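Local coordinates for Ice-binding protein (Flavobacteriaceae bacterium, PDB 5UYT), which probably binds ice crystals and restrains their growth, as an antifreeze protein of the ice-binding family made of two right-handed beta-helix domains, at residues Asn45-Met50 against Thr308-Leu313; Leu107-Gly112 against Cys144-Lys149; Phe15-Ala20 against Ala62-Ala67. One frame throughout, in Å; residues are numbered along the deposited sequence.

Contact 1: residues Asn45-Met50 against Thr308-Leu313; sequences NVDGVM and TPHTYL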
ATOM      1  N   ASN A  45       9.533  -5.002   0.733  1.00 21.38           N
ATOM      2  CA  ASN A  45       8.261  -4.879   0.006  1.00 20.85           C
ATOM      3  C   ASN A  45       7.945  -3.421  -0.288  1.00 20.92           C
ATOM      4  O   ASN A  45       7.958  -2.586   0.628  1.00 21.31           O
ATOM      5  CB  ASN A  45       7.117  -5.559   0.794  1.00 20.32           C
ATOM      6  CG  ASN A  45       7.248  -7.061   0.801  1.00 20.95           C
ATOM      7  OD1 ASN A  45       7.482  -7.676  -0.249  1.00 21.35           O
ATOM      8  ND2 ASN A  45       7.084  -7.674   1.971  1.00 20.51           N
ATOM      9  N   VAL A  46       7.734  -3.130  -1.573  1.00 20.01           N
ATOM     10  CA  VAL A  46       7.416  -1.785  -2.061  1.00 19.92           C
ATOM     11  C   VAL A  46       6.023  -1.783  -2.662  1.00 19.82           C
ATOM     12  O   VAL A  46       5.693  -2.690  -3.411  1.00 21.02           O
ATOM     13  CB  VAL A  46       8.462  -1.339  -3.111  1.00 20.37           C
ATOM     14  CG1 VAL A  46       7.986  -0.098  -3.866  1.00 20.77           C
ATOM     15  CG2 VAL A  46       9.777  -1.019  -2.403  1.00 20.92           C
ATOM     16  N   ASP A  47       5.172  -0.824  -2.277  1.00 19.26           N
ATOM     17  CA  ASP A  47       3.888  -0.688  -2.959  1.00 19.14           C
ATOM     18  C   ASP A  47       4.102   0.075  -4.260  1.00 19.80           C
ATOM     19  O   ASP A  47       3.763   1.261  -4.372  1.00 19.97           O
ATOM     20  CB  ASP A  47       2.822   0.023  -2.090  1.00 19.28           C
ATOM     21  CG  ASP A  47       1.471   0.054  -2.765  1.00 19.58           C
ATOM     22  OD1 ASP A  47       1.298  -0.731  -3.719  1.00 19.85           O
ATOM     23  OD2 ASP A  47       0.563   0.832  -2.360  1.00 19.79           O
ATOM     24  N   GLY A  48       4.617  -0.637  -5.256  1.00 20.29           N
ATOM     25  CA  GLY A  48       5.017  -0.046  -6.528  1.00 21.53           C
ATOM     26  C   GLY A  48       5.863  -1.075  -7.254  1.00 22.64           C
ATOM     27  O   GLY A  48       6.215  -2.123  -6.681  1.00 22.99           O
ATOM     28  N   VAL A  49       6.182  -0.785  -8.511  1.00 22.77           N
ATOM     29  CA  VAL A  49       6.975  -1.722  -9.320  1.00 23.92           C
ATOM     30  C   VAL A  49       8.433  -1.333  -9.250  1.00 24.53           C
ATOM     31  O   VAL A  49       8.786  -0.125  -9.342  1.00 24.33           O
ATOM     32  CB  VAL A  49       6.488  -1.731 -10.786  1.00 24.81           C
ATOM     33  CG1 VAL A  49       7.320  -2.675 -11.663  1.00 25.63           C
ATOM     34  CG2 VAL A  49       4.997  -2.065 -10.818  1.00 24.76           C
ATOM     35  N   MET A  50       9.291  -2.341  -9.088  1.00 25.08           N
ATOM     36  CA  MET A  50      10.746  -2.126  -9.203  1.00 26.00           C
ATOM     37  C   MET A  50      11.103  -2.054 -10.683  1.00 27.51           C
ATOM     38  O   MET A  50      11.094  -3.078 -11.367  1.00 28.75           O
ATOM     39  CB  MET A  50      11.521  -3.253  -8.475  1.00 26.62           C
ATOM     40  CG  MET A  50      11.089  -3.454  -7.012  1.00 25.82           C
ATOM     41  SD  MET A  50      11.146  -1.964  -5.986  1.00 25.64           S
ATOM     42  CE  MET A  50      12.912  -1.614  -5.982  1.00 26.27           C
ATOM     43  N   THR A 308      -2.407  -0.183  -1.631  1.00 18.35           N
ATOM     44  CA  THR A 308      -3.402   0.656  -2.309  1.00 18.27           C
ATOM     45  C   THR A 308      -4.207  -0.225  -3.287  1.00 18.36           C
ATOM     46  O   THR A 308      -3.873  -1.415  -3.475  1.00 17.89           O
ATOM     47  CB  THR A 308      -2.711   1.838  -3.033  1.00 18.86           C
ATOM     48  OG1 THR A 308      -1.591   1.359  -3.795  1.00 19.25           O
ATOM     49  CG2 THR A 308      -2.253   2.888  -2.016  1.00 18.80           C
ATOM     50  N   PRO A 309      -5.294   0.321  -3.886  1.00 19.44           N
ATOM     51  CA  PRO A 309      -6.171  -0.565  -4.646  1.00 19.46           C
ATOM     52  C   PRO A 309      -5.496  -1.110  -5.922  1.00 20.06           C
ATOM     53  O   PRO A 309      -5.203  -0.343  -6.858  1.00 21.05           O
ATOM     54  CB  PRO A 309      -7.372   0.338  -5.010  1.00 19.77           C
ATOM     55  CG  PRO A 309      -7.377   1.358  -3.922  1.00 19.53           C
ATOM     56  CD  PRO A 309      -5.912   1.647  -3.696  1.00 19.42           C
ATOM     57  N   HIS A 310      -5.233  -2.424  -5.909  1.00 19.62           N
ATOM     58  CA  HIS A 310      -4.477  -3.131  -6.955  1.00 20.25           C
ATOM     59  C   HIS A 310      -4.737  -4.631  -6.775  1.00 20.12           C
ATOM     60  O   HIS A 310      -5.234  -5.060  -5.733  1.00 19.92           O
ATOM     61  CB  HIS A 310      -2.954  -2.953  -6.778  1.00 20.53           C
ATOM     62  CG  HIS A 310      -2.433  -1.585  -7.117  1.00 20.70           C
ATOM     63  ND1 HIS A 310      -2.046  -0.687  -6.144  1.00 21.12           N
ATOM     64  CD2 HIS A 310      -2.209  -0.974  -8.305  1.00 22.23           C
ATOM     65  CE1 HIS A 310      -1.602   0.421  -6.716  1.00 21.77           C
ATOM     66  NE2 HIS A 310      -1.704   0.282  -8.029  1.00 22.33           N
ATOM     67  N   THR A 311      -4.294  -5.404  -7.762  1.00 20.77           N
ATOM     68  CA  THR A 311      -4.090  -6.818  -7.595  1.00 20.90           C
ATOM     69  C   THR A 311      -2.599  -7.044  -7.282  1.00 20.60           C
ATOM     70  O   THR A 311      -1.736  -6.725  -8.112  1.00 20.96           O
ATOM     71  CB  THR A 311      -4.450  -7.560  -8.878  1.00 22.11           C
ATOM     72  OG1 THR A 311      -5.835  -7.342  -9.195  1.00 21.47           O
ATOM     73  CG2 THR A 311      -4.205  -9.069  -8.696  1.00 22.56           C
ATOM     74  N   TYR A 312      -2.311  -7.634  -6.123  1.00 19.50           N
ATOM     75  CA  TYR A 312      -0.918  -7.891  -5.706  1.00 19.06           C
ATOM     76  C   TYR A 312      -0.615  -9.359  -5.842  1.00 19.32           C
ATOM     77  O   TYR A 312      -1.518 -10.193  -5.692  1.00 18.33           O
ATOM     78  CB  TYR A 312      -0.748  -7.518  -4.232  1.00 18.69           C
ATOM     79  CG  TYR A 312      -0.822  -6.031  -4.021  1.00 18.95           C
ATOM     80  CD1 TYR A 312       0.298  -5.225  -4.272  1.00 19.77           C
ATOM     81  CD2 TYR A 312      -2.021  -5.411  -3.625  1.00 18.92           C
ATOM     82  CE1 TYR A 312       0.242  -3.840  -4.100  1.00 18.91           C
ATOM     83  CE2 TYR A 312      -2.084  -4.026  -3.453  1.00 18.38           C
ATOM     84  CZ  TYR A 312      -0.948  -3.251  -3.689  1.00 18.54           C
ATOM     85  OH  TYR A 312      -0.961  -1.870  -3.550  1.00 18.01           O
ATOM     86  N   LEU A 313       0.654  -9.674  -6.080  1.00 19.88           N
ATOM     87  CA  LEU A 313       1.142 -11.062  -6.031  1.00 20.58           C
ATOM     88  C   LEU A 313       2.218 -11.194  -4.943  1.00 20.42           C
ATOM     89  O   LEU A 313       3.202 -10.431  -4.913  1.00 20.18           O
ATOM     90  CB  LEU A 313       1.754 -11.492  -7.382  1.00 21.76           C
ATOM     91  CG  LEU A 313       2.424 -12.878  -7.373  1.00 22.71           C
ATOM     92  CD1 LEU A 313       1.444 -14.029  -7.127  1.00 23.39           C
ATOM     93  CD2 LEU A 313       3.203 -13.070  -8.675  1.00 24.36           C
TER
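Asp47 meets Thr308 and Tyr312 where the two right-handed beta-helix (beta-solenoid) domains of the chain abut. It stands at the centre of an inverse gamma turn in the loop between strands 32-35 and 50-52, and with CG anti to the backbone N (chi1 -175°) its carboxylate points into the second domain. Two short hydrogen bonds cross the interface, one to each oxygen. Thr308 OG1 donates to Asp47 OD2 over 2.6 Å on the syn side, while Tyr312 OH donates to Asp47 OD1 over 2.5 Å, approaching from above the carboxylate plane, 40° out of it. Asp47 OD1 lies at the edge of the phenol ring, near its plane, and the ring is turned 54° from the carboxylate. Inside the second domain further polar bonds fix the hydroxyl: Tyr312 OH accepts from Thr308 N at 2.9 Å and from His310 ND1 at 3.1 Å. His310 ND1 is 4.1 Å from Asp47 OD1, and any positive charge on this imidazole would probably help to stabilise the buried carboxylate. A phenylalanine in place of Tyr312 would probably leave Asp47 OD1 without its donor and Thr308 N without its acceptor. Packing completes the site: the side chains of Asp47, His310 and Tyr312 all touch Ile293 of strand 293-294, and CB of His310 rests 3.5 Å above one face of the Tyr312 ring, offset toward its rim.

Contact 2: residues Leu107-Gly112 against Cys144-Lys149; sequences LTLDGG and CNVFWK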
ATOM      1  N   LEU A 107       8.786  24.654   8.515  1.00 27.29           N
ATOM      2  CA  LEU A 107       8.433  25.504   7.389  1.00 27.42           C
ATOM      3  C   LEU A 107       6.990  25.182   7.045  1.00 27.20           C
ATOM      4  O   LEU A 107       6.671  24.016   6.810  1.00 26.99           O
ATOM      5  CB  LEU A 107       9.316  25.221   6.157  1.00 27.46           C
ATOM      6  CG  LEU A 107       8.973  26.083   4.931  1.00 28.76           C
ATOM      7  CD1 LEU A 107       9.240  27.561   5.198  1.00 29.84           C
ATOM      8  CD2 LEU A 107       9.728  25.628   3.688  1.00 29.02           C
ATOM      9  N   THR A 108       6.123  26.189   7.002  1.00 27.33           N
ATOM     10  CA  THR A 108       4.704  25.968   6.675  1.00 26.71           C
ATOM     11  C   THR A 108       4.375  26.519   5.291  1.00 27.16           C
ATOM     12  O   THR A 108       4.702  27.665   4.973  1.00 28.19           O
ATOM     13  CB  THR A 108       3.760  26.559   7.759  1.00 27.03           C
ATOM     14  OG1 THR A 108       4.055  25.943   9.015  1.00 27.14           O
ATOM     15  CG2 THR A 108       2.283  26.330   7.427  1.00 26.90           C
ATOM     16  N   LEU A 109       3.735  25.692   4.464  1.00 26.72           N
ATOM     17  CA  LEU A 109       3.270  26.139   3.152  1.00 27.23           C
ATOM     18  C   LEU A 109       1.750  26.266   3.219  1.00 27.79           C
ATOM     19  O   LEU A 109       1.022  25.273   3.435  1.00 26.74           O
ATOM     20  CB  LEU A 109       3.730  25.170   2.041  1.00 26.78           C
ATOM     21  CG  LEU A 109       5.208  24.771   2.087  1.00 26.22           C
ATOM     22  CD1 LEU A 109       5.564  23.853   0.928  1.00 26.24           C
ATOM     23  CD2 LEU A 109       6.135  25.997   2.109  1.00 27.39           C
ATOM     24  N   ASP A 110       1.291  27.500   3.043  1.00 28.91           N
ATOM     25  CA  ASP A 110      -0.092  27.897   3.306  1.00 29.96           C
ATOM     26  C   ASP A 110      -0.773  28.152   1.971  1.00 30.16           C
ATOM     27  O   ASP A 110      -0.357  29.026   1.184  1.00 30.43           O
ATOM     28  CB  ASP A 110      -0.052  29.142   4.208  1.00 31.47           C
ATOM     29  CG  ASP A 110      -1.388  29.880   4.323  1.00 33.47           C
ATOM     30  OD1 ASP A 110      -2.442  29.468   3.793  1.00 33.21           O
ATOM     31  OD2 ASP A 110      -1.342  30.978   4.931  1.00 35.55           O
ATOM     32  N   GLY A 111      -1.805  27.366   1.701  1.00 29.37           N
ATOM     33  CA  GLY A 111      -2.442  27.371   0.391  1.00 30.25           C
ATOM     34  C   GLY A 111      -3.404  28.529   0.169  1.00 31.80           C
ATOM     35  O   GLY A 111      -3.987  28.646  -0.907  1.00 32.41           O
ATOM     36  N   GLY A 112      -3.585  29.369   1.188  1.00 32.03           N
ATOM     37  CA  GLY A 112      -4.480  30.522   1.087  1.00 33.70           C
ATOM     38  C   GLY A 112      -5.928  30.168   0.780  1.00 33.92           C
ATOM     39  O   GLY A 112      -6.689  31.004   0.279  1.00 35.00           O
ATOM     40  N   CYS A 144       1.457  17.532  -3.950  1.00 25.47           N
ATOM     41  CA  CYS A 144       1.666  17.341  -5.381  1.00 26.56           C
ATOM     42  C   CYS A 144       1.972  18.653  -6.140  1.00 27.36           C
ATOM     43  O   CYS A 144       2.491  18.607  -7.239  1.00 27.33           O
ATOM     44  CB  CYS A 144       0.482  16.608  -6.019  1.00 26.84           C
ATOM     45  SG  CYS A 144      -1.074  17.510  -5.917  1.00 28.82           S
ATOM     46  N   ASN A 145       1.639  19.788  -5.524  1.00 28.10           N
ATOM     47  CA  ASN A 145       1.909  21.142  -6.050  1.00 28.42           C
ATOM     48  C   ASN A 145       3.162  21.821  -5.464  1.00 28.51           C
ATOM     49  O   ASN A 145       3.411  23.018  -5.700  1.00 29.04           O
ATOM     50  CB  ASN A 145       0.682  22.025  -5.814  1.00 29.96           C
ATOM     51  CG  ASN A 145      -0.426  21.790  -6.835  1.00 30.39           C
ATOM     52  OD1 ASN A 145      -0.162  21.662  -8.028  1.00 30.80           O
ATOM     53  ND2 ASN A 145      -1.669  21.794  -6.378  1.00 30.83           N
ATOM     54  N   VAL A 146       3.959  21.065  -4.720  1.00 27.03           N
ATOM     55  CA  VAL A 146       5.257  21.558  -4.210  1.00 26.84           C
ATOM     56  C   VAL A 146       6.430  20.948  -4.989  1.00 27.17           C
ATOM     57  O   VAL A 146       6.486  19.730  -5.208  1.00 26.73           O
ATOM     58  CB  VAL A 146       5.419  21.273  -2.697  1.00 25.88           C
ATOM     59  CG1 VAL A 146       6.778  21.751  -2.213  1.00 25.87           C
ATOM     60  CG2 VAL A 146       4.258  21.915  -1.920  1.00 25.94           C
ATOM     61  N   PHE A 147       7.362  21.806  -5.421  1.00 28.02           N
ATOM     62  CA  PHE A 147       8.517  21.373  -6.202  1.00 28.13           C
ATOM     63  C   PHE A 147       9.778  22.021  -5.654  1.00 28.98           C
ATOM     64  O   PHE A 147       9.770  23.217  -5.298  1.00 29.62           O
ATOM     65  CB  PHE A 147       8.367  21.812  -7.670  1.00 29.30           C
ATOM     66  CG  PHE A 147       7.166  21.216  -8.375  1.00 28.90           C
ATOM     67  CD1 PHE A 147       7.315  20.107  -9.204  1.00 28.87           C
ATOM     68  CD2 PHE A 147       5.899  21.778  -8.232  1.00 28.87           C
ATOM     69  CE1 PHE A 147       6.211  19.548  -9.849  1.00 28.76           C
ATOM     70  CE2 PHE A 147       4.794  21.233  -8.876  1.00 29.20           C
ATOM     71  CZ  PHE A 147       4.947  20.115  -9.693  1.00 29.28           C
ATOM     72  N   TRP A 148      10.864  21.252  -5.642  1.00 28.60           N
ATOM     73  CA  TRP A 148      12.194  21.772  -5.296  1.00 29.06           C
ATOM     74  C   TRP A 148      13.129  21.471  -6.461  1.00 29.78           C
ATOM     75  O   TRP A 148      13.389  20.300  -6.760  1.00 29.76           O
ATOM     76  CB  TRP A 148      12.718  21.112  -3.997  1.00 28.43           C
ATOM     77  CG  TRP A 148      11.754  21.182  -2.827  1.00 28.00           C
ATOM     78  CD1 TRP A 148      10.688  20.348  -2.594  1.00 27.37           C
ATOM     79  CD2 TRP A 148      11.815  22.072  -1.703  1.00 28.16           C
ATOM     80  NE1 TRP A 148      10.052  20.703  -1.424  1.00 27.20           N
ATOM     81  CE2 TRP A 148      10.726  21.746  -0.850  1.00 27.75           C
ATOM     82  CE3 TRP A 148      12.678  23.118  -1.333  1.00 29.23           C
ATOM     83  CZ2 TRP A 148      10.477  22.428   0.358  1.00 28.03           C
ATOM     84  CZ3 TRP A 148      12.430  23.803  -0.137  1.00 29.51           C
ATOM     85  CH2 TRP A 148      11.327  23.460   0.688  1.00 28.44           C
ATOM     86  N   LYS A 149      13.584  22.517  -7.160  1.00 30.30           N
ATOM     87  CA  LYS A 149      14.546  22.343  -8.242  1.00 31.22           C
ATOM     88  C   LYS A 149      15.937  22.632  -7.692  1.00 31.72           C
ATOM     89  O   LYS A 149      16.328  23.803  -7.538  1.00 32.71           O
ATOM     90  CB  LYS A 149      14.213  23.288  -9.389  1.00 32.78           C
ATOM     91  CG  LYS A 149      15.133  23.138 -10.595  1.00 34.31           C
ATOM     92  CD  LYS A 149      15.177  24.408 -11.445  1.00 36.27           C
ATOM     93  CE  LYS A 149      15.810  25.601 -10.721  1.00 37.19           C
ATOM     94  NZ  LYS A 149      17.072  25.323  -9.957  1.00 37.45           N
TER
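Leu107 meets the six-membered ring of Trp148 at its edge and not over a face: CD2 of the leucine lies near the indole plane, 4.0 Å from CH2. The two side chains approach head-on across the inside of the solenoid, between strands that are not bonded neighbours; even at Leu109 and Val146 the CA atoms stay 8.9 Å apart. Here the ends of the two branched side chains meet, CD1 of Leu109 sitting 3.7 Å from CG2 of Val146 and 4.0 Å from CG1, so that one methyl touches both branches of the valine. Trp148 has CG beside its backbone N and anti to the carbonyl carbon (chi1 -52°), which brings the six-membered ring toward Leu107, while NE1 donates to the carbonyl O of Lys163. Across the two segments only carbon atoms meet, as part of the hydrophobic filling of the beta-helix. Phe121 of strand 119-123 stacks on Trp148 and also touches Leu109; Phe119 of that strand packs on both Leu109 and Val146. Strand 106-110 lies between strands 88-90 and 134-138, whereas strand 146-150 turns Phe147 and Lys149 to helix 55-73, against Leu71.

Contact 3: residues Phe15-Ala20 against Ala62-Ala67; sequences FTTAGA and ADLLIA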
ATOM      1  N   PHE A  15      13.321   7.892  -8.158  1.00 26.79           N
ATOM      2  CA  PHE A  15      13.771   7.654  -9.518  1.00 27.56           C
ATOM      3  C   PHE A  15      15.018   8.460  -9.861  1.00 29.01           C
ATOM      4  O   PHE A  15      15.093   9.657  -9.562  1.00 28.43           O
ATOM      5  CB  PHE A  15      12.680   7.978 -10.548  1.00 28.47           C
ATOM      6  CG  PHE A  15      13.172   7.880 -11.971  1.00 30.46           C
ATOM      7  CD1 PHE A  15      13.292   6.639 -12.586  1.00 31.04           C
ATOM      8  CD2 PHE A  15      13.562   9.014 -12.675  1.00 31.87           C
ATOM      9  CE1 PHE A  15      13.780   6.535 -13.879  1.00 32.85           C
ATOM     10  CE2 PHE A  15      14.057   8.923 -13.975  1.00 34.00           C
ATOM     11  CZ  PHE A  15      14.165   7.679 -14.581  1.00 34.23           C
ATOM     12  N   THR A  16      15.977   7.792 -10.493  1.00 29.67           N
ATOM     13  CA  THR A  16      17.098   8.504 -11.119  1.00 31.85           C
ATOM     14  C   THR A  16      17.264   8.103 -12.577  1.00 33.47           C
ATOM     15  O   THR A  16      17.097   6.934 -12.957  1.00 34.11           O
ATOM     16  CB  THR A  16      18.436   8.367 -10.346  1.00 32.51           C
ATOM     17  OG1 THR A  16      19.429   9.148 -11.021  1.00 34.45           O
ATOM     18  CG2 THR A  16      18.939   6.917 -10.260  1.00 32.25           C
ATOM     19  N   THR A  17      17.564   9.096 -13.397  1.00 35.31           N
ATOM     20  CA  THR A  17      17.870   8.873 -14.799  1.00 36.97           C
ATOM     21  C   THR A  17      19.181   8.082 -14.950  1.00 38.26           C
ATOM     22  O   THR A  17      19.357   7.310 -15.901  1.00 38.93           O
ATOM     23  CB  THR A  17      17.890  10.239 -15.517  1.00 38.77           C
ATOM     24  OG1 THR A  17      16.537  10.708 -15.570  1.00 38.11           O
ATOM     25  CG2 THR A  17      18.494  10.161 -16.942  1.00 41.15           C
ATOM     26  N   ALA A  18      20.095   8.247 -13.998  1.00 38.47           N
ATOM     27  CA  ALA A  18      21.371   7.541 -14.062  1.00 39.95           C
ATOM     28  C   ALA A  18      22.007   7.444 -12.683  1.00 39.48           C
ATOM     29  O   ALA A  18      22.322   8.459 -12.063  1.00 39.26           O
ATOM     30  CB  ALA A  18      22.316   8.218 -15.047  1.00 43.10           C
ATOM     31  N   GLY A  19      22.189   6.218 -12.208  1.00 38.90           N
ATOM     32  CA  GLY A  19      22.888   5.985 -10.952  1.00 38.62           C
ATOM     33  C   GLY A  19      22.269   4.872 -10.140  1.00 36.53           C
ATOM     34  O   GLY A  19      21.219   4.346 -10.494  1.00 34.98           O
ATOM     35  N   ALA A  20      22.931   4.519  -9.047  1.00 36.57           N
ATOM     36  CA  ALA A  20      22.437   3.467  -8.159  1.00 35.07           C
ATOM     37  C   ALA A  20      21.327   3.975  -7.254  1.00 33.17           C
ATOM     38  O   ALA A  20      21.317   5.143  -6.863  1.00 32.98           O
ATOM     39  CB  ALA A  20      23.573   2.912  -7.323  1.00 37.03           C
ATOM     40  N   ALA A  62      12.800  10.886 -19.678  1.00 40.51           N
ATOM     41  CA  ALA A  62      12.468  11.935 -20.637  1.00 42.16           C
ATOM     42  C   ALA A  62      11.516  12.954 -20.033  1.00 41.36           C
ATOM     43  O   ALA A  62      11.711  14.155 -20.215  1.00 41.69           O
ATOM     44  CB  ALA A  62      11.894  11.350 -21.923  1.00 44.19           C
ATOM     45  N   ASP A  63      10.505  12.476 -19.296  1.00 39.22           N
ATOM     46  CA  ASP A  63       9.525  13.371 -18.691  1.00 38.70           C
ATOM     47  C   ASP A  63      10.086  14.149 -17.503  1.00 37.81           C
ATOM     48  O   ASP A  63       9.637  15.277 -17.238  1.00 38.57           O
ATOM     49  CB  ASP A  63       8.237  12.616 -18.320  1.00 37.48           C
ATOM     50  CG  ASP A  63       7.487  12.124 -19.555  1.00 38.74           C
ATOM     51  OD1 ASP A  63       7.837  12.579 -20.676  1.00 40.17           O
ATOM     52  OD2 ASP A  63       6.579  11.278 -19.421  1.00 37.48           O
ATOM     53  N   LEU A  64      11.071  13.577 -16.804  1.00 36.42           N
ATOM     54  CA  LEU A  64      11.725  14.290 -15.690  1.00 35.76           C
ATOM     55  C   LEU A  64      12.508  15.484 -16.254  1.00 37.35           C
ATOM     56  O   LEU A  64      12.512  16.571 -15.669  1.00 37.32           O
ATOM     57  CB  LEU A  64      12.657  13.383 -14.870  1.00 34.64           C
ATOM     58  CG  LEU A  64      13.439  14.055 -13.720  1.00 34.20           C
ATOM     59  CD1 LEU A  64      12.504  14.753 -12.743  1.00 32.88           C
ATOM     60  CD2 LEU A  64      14.314  13.054 -12.977  1.00 33.33           C
ATOM     61  N   LEU A  65      13.168  15.257 -17.389  1.00 38.72           N
ATOM     62  CA  LEU A  65      13.871  16.339 -18.112  1.00 40.88           C
ATOM     63  C   LEU A  65      12.933  17.498 -18.481  1.00 41.90           C
ATOM     64  O   LEU A  65      13.238  18.665 -18.189  1.00 42.29           O
ATOM     65  CB  LEU A  65      14.562  15.782 -19.346  1.00 42.49           C
ATOM     66  CG  LEU A  65      15.388  16.803 -20.137  1.00 44.89           C
ATOM     67  CD1 LEU A  65      16.546  17.345 -19.308  1.00 45.09           C
ATOM     68  CD2 LEU A  65      15.866  16.161 -21.429  1.00 47.25           C
ATOM     69  N   ILE A  66      11.804  17.173 -19.114  1.00 41.94           N
ATOM     70  CA  ILE A  66      10.769  18.159 -19.456  1.00 42.91           C
ATOM     71  C   ILE A  66      10.280  18.938 -18.214  1.00 41.66           C
ATOM     72  O   ILE A  66      10.183  20.182 -18.268  1.00 42.80           O
ATOM     73  CB  ILE A  66       9.568  17.484 -20.164  1.00 43.34           C
ATOM     74  CG1 ILE A  66       9.967  17.015 -21.571  1.00 45.24           C
ATOM     75  CG2 ILE A  66       8.384  18.442 -20.270  1.00 44.48           C
ATOM     76  CD1 ILE A  66       9.005  15.990 -22.139  1.00 44.92           C
ATOM     77  N   ALA A  67       9.967  18.203 -17.132  1.00 39.05           N
ATOM     78  CA  ALA A  67       9.620  18.784 -15.822  1.00 37.52           C
ATOM     79  C   ALA A  67      10.709  19.745 -15.312  1.00 38.11           C
ATOM     80  O   ALA A  67      10.390  20.875 -14.911  1.00 38.29           O
ATOM     81  CB  ALA A  67       9.337  17.694 -14.780  1.00 35.44           C
TER
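Leu64 carries most of this contact: one methyl, CD2, touches both Phe15 near the end of strand 12-16 and Thr17 just beyond it. Its CG is anti to the backbone N (chi1 177°), which stretches the side chain out from helix 55-73 toward the beta-helix; CD2 of Leu64 then lies 4.1 Å from CD2 of Phe15 and equally far from OG1 of Thr17. Phe15 is met at the edge of its ring, near the ring plane, and the side chains pass alongside one another, pointing contrary ways, the aromatic reaching toward the helix while the leucine reaches toward the strand. This leaves the touch to one ortho corner of the phenyl group. The Phe15 side chain also touches Thr57, Ala60 and Ala61 of the same helix, and its ring meets that of Phe12, the planes at about 55°. Thr17 crosses Leu64 at a slant, and its hydroxyl oxygen lies loosely beside the methyl; Ala61 also touches this threonine. Just before it, Thr16 OG1 accepts from Ala18 N at 3.2 Å in an ST turn that shapes the chain as it leaves the strand. Leu186 of strand 180-187 touches both Phe15 and Leu64, joining the neighbouring strand to the same hydrophobic seam. A long helix lying along a flank of a right-handed beta-helix, bound through apolar side chains of this kind, is characteristic of the ice-binding protein fold.

Overall arrangement
Contacts 2 and 3 belong to the first beta-helix domain, their centres about 22 Å apart, and contact 1 joins that domain to the second. The centre of contact 1 lies about 22 Å from that of contact 3 and about 28 Å from that of contact 2. Along the chain the segments of contacts 3 and 1 alternate: 15-20, 45-50, 62-67, then both segments of contact 2, and finally 308-313. Helix 55-73 links the two contacts of the first domain, since it supplies a segment to contact 3 and covers strand 146-150 of contact 2. Interior packing, helix packing and a polar domain interface thus combine in one elongated two-domain chain.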